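Local coordinates for transcriptional activator PlcR protein (Bacillus thuringiensis, PDB 3U3W), which activates transcription of virulence genes by binding DNA once the quorum-sensing signal peptide PapR has docked on its helical repeat domain, at residues 198-203 with 232-237. Numbering follows the deposited sequence.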
loop_
_atom_site.group_PDB
_atom_site.type_symbol
_atom_site.label_atom_id
_atom_site.label_comp_id
_atom_site.label_asym_id
_atom_site.label_seq_id
_atom_site.Cartn_x
_atom_site.Cartn_y
_atom_site.Cartn_z
ATOM N N VAL A 198 -14.016 2.544 6.896
ATOM C CA VAL A 198 -14.759 2.769 8.139
ATOM C C VAL A 198 -15.562 4.063 8.082
ATOM O O VAL A 198 -16.721 4.085 8.487
ATOM C CB VAL A 198 -13.850 2.822 9.400
ATOM C CG1 VAL A 198 -14.703 3.047 10.655
ATOM C CG2 VAL A 198 -13.037 1.558 9.534
ATOM N N ARG A 199 -14.961 5.145 7.590
ATOM C CA ARG A 199 -15.711 6.401 7.480
ATOM C C ARG A 199 -16.915 6.271 6.559
ATOM O O ARG A 199 -17.966 6.883 6.790
ATOM C CB ARG A 199 -14.832 7.569 7.052
ATOM C CG ARG A 199 -13.810 7.952 8.091
ATOM C CD ARG A 199 -13.110 9.264 7.756
ATOM N NE ARG A 199 -12.079 9.527 8.756
ATOM C CZ ARG A 199 -12.290 10.147 9.913
ATOM N NH1 ARG A 199 -13.506 10.609 10.229
ATOM N NH2 ARG A 199 -11.283 10.308 10.760
ATOM N N TYR A 200 -16.777 5.446 5.529
ATOM C CA TYR A 200 -17.873 5.248 4.594
ATOM C C TYR A 200 -19.050 4.531 5.244
ATOM O O TYR A 200 -20.206 4.915 5.036
ATOM C CB TYR A 200 -17.407 4.459 3.392
ATOM C CG TYR A 200 -18.512 4.074 2.442
ATOM C CD1 TYR A 200 -19.095 5.017 1.602
ATOM C CD2 TYR A 200 -18.961 2.764 2.370
ATOM C CE1 TYR A 200 -20.092 4.667 0.723
ATOM C CE2 TYR A 200 -19.960 2.393 1.484
ATOM C CZ TYR A 200 -20.518 3.345 0.662
ATOM O OH TYR A 200 -21.500 2.973 -0.228
ATOM N N ASN A 201 -18.744 3.484 6.009
ATOM C CA ASN A 201 -19.770 2.667 6.645
ATOM C C ASN A 201 -20.427 3.512 7.712
ATOM O O ASN A 201 -21.645 3.562 7.815
ATOM C CB ASN A 201 -19.163 1.398 7.257
ATOM C CG ASN A 201 -18.716 0.373 6.209
ATOM O OD1 ASN A 201 -19.300 0.269 5.120
ATOM N ND2 ASN A 201 -17.675 -0.404 6.545
ATOM N N HIS A 202 -19.590 4.197 8.485
ATOM C CA HIS A 202 -20.020 5.175 9.477
ATOM C C HIS A 202 -20.952 6.216 8.850
ATOM O O HIS A 202 -22.003 6.524 9.412
ATOM C CB HIS A 202 -18.791 5.855 10.087
ATOM C CG HIS A 202 -19.098 6.726 11.258
ATOM N ND1 HIS A 202 -18.166 7.572 11.822
ATOM C CD2 HIS A 202 -20.230 6.875 11.986
ATOM C CE1 HIS A 202 -18.716 8.216 12.836
ATOM N NE2 HIS A 202 -19.967 7.809 12.960
ATOM N N ALA A 203 -20.573 6.740 7.681
ATOM C CA ALA A 203 -21.405 7.726 6.993
ATOM C C ALA A 203 -22.762 7.141 6.651
ATOM O O ALA A 203 -23.772 7.810 6.819
ATOM C CB ALA A 203 -20.738 8.235 5.755
ATOM N N MET A 232 -9.021 4.459 -5.317
ATOM C CA MET A 232 -10.286 4.426 -6.052
ATOM C C MET A 232 -11.217 3.415 -5.414
ATOM O O MET A 232 -12.330 3.201 -5.901
ATOM C CB MET A 232 -10.057 3.915 -7.487
ATOM C CG MET A 232 -9.577 4.893 -8.485
ATOM S SD MET A 232 -9.800 4.305 -10.170
ATOM C CE MET A 232 -8.418 3.174 -10.336
ATOM N N ALA A 233 -10.743 2.736 -4.377
ATOM C CA ALA A 233 -11.469 1.585 -3.848
ATOM C C ALA A 233 -12.947 1.904 -3.478
ATOM O O ALA A 233 -13.873 1.175 -3.848
ATOM C CB ALA A 233 -10.702 0.979 -2.658
ATOM N N LEU A 234 -13.154 3.010 -2.771
ATOM C CA LEU A 234 -14.480 3.385 -2.311
ATOM C C LEU A 234 -14.937 4.739 -2.844
ATOM O O LEU A 234 -15.980 5.245 -2.433
ATOM C CB LEU A 234 -14.517 3.387 -0.778
ATOM C CG LEU A 234 -14.402 1.998 -0.148
ATOM C CD1 LEU A 234 -14.738 2.075 1.299
ATOM C CD2 LEU A 234 -15.344 1.016 -0.854
ATOM N N ILE A 235 -14.172 5.324 -3.762
ATOM C CA ILE A 235 -14.431 6.709 -4.169
ATOM C C ILE A 235 -15.760 6.861 -4.922
ATOM O O ILE A 235 -16.445 7.864 -4.770
ATOM C CB ILE A 235 -13.249 7.331 -4.990
ATOM C CG1 ILE A 235 -13.407 8.844 -5.094
ATOM C CG2 ILE A 235 -13.165 6.724 -6.391
ATOM C CD1 ILE A 235 -12.577 9.600 -4.131
ATOM N N GLY A 236 -16.120 5.875 -5.737
ATOM C CA GLY A 236 -17.426 5.885 -6.385
ATOM C C GLY A 236 -18.560 5.884 -5.354
ATOM O O GLY A 236 -19.450 6.736 -5.388
ATOM N N GLN A 237 -18.503 4.937 -4.422
ATOM C CA GLN A 237 -19.507 4.820 -3.366
ATOM C C GLN A 237 -19.626 6.115 -2.582
ATOM O O GLN A 237 -20.723 6.518 -2.233
ATOM C CB GLN A 237 -19.188 3.653 -2.421
ATOM C CG GLN A 237 -19.154 2.294 -3.122
ATOM C CD GLN A 237 -17.774 1.986 -3.728
ATOM O OE1 GLN A 237 -17.197 2.813 -4.435
ATOM N NE2 GLN A 237 -17.244 0.798 -3.436
#
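Tyr200 of helix 192-208 lays its phenol against Gln237 in the first turn of helix 235-248 and meets Leu234 just ahead of that turn; it gives about half of the surface buried here. The phenol reaches the other helix because chi1 (174°) sets CG opposite the backbone N. There its phenolic end lies against the aliphatic part of Gln237: CB of Gln237 sits 3.4 Å from Tyr200 CZ and 3.3 Å from Tyr200 OH. The two side chains cross at about a right angle, and the amide plane is turned 70° from the ring.

At the base of the ring the packing is purely apolar. Leu234, at the N-cap position of helix 235-248, brings its CD1 branch to 4.1 Å from Tyr200 CB.

No hydrogen bond joins the two segments. Gln237 bends at chi2 (86°), which carries its amide back over the helix start, where NE2 makes a weak bond of 3.4 Å to Ala233 O. The same NE2 is hydrogen-bonded to an acidic side chain of the bound peptide, and Tyr200 and Leu234 pack on an acidic side chain of that ligand too. One residue along from Tyr200, Asn201 ND2 bonds to the peptide backbone.

Buried contact and ligand thus share the same residues: two helices of the tetratricopeptide-type C-terminal domain contribute to the pocket for the signal peptide PapR7.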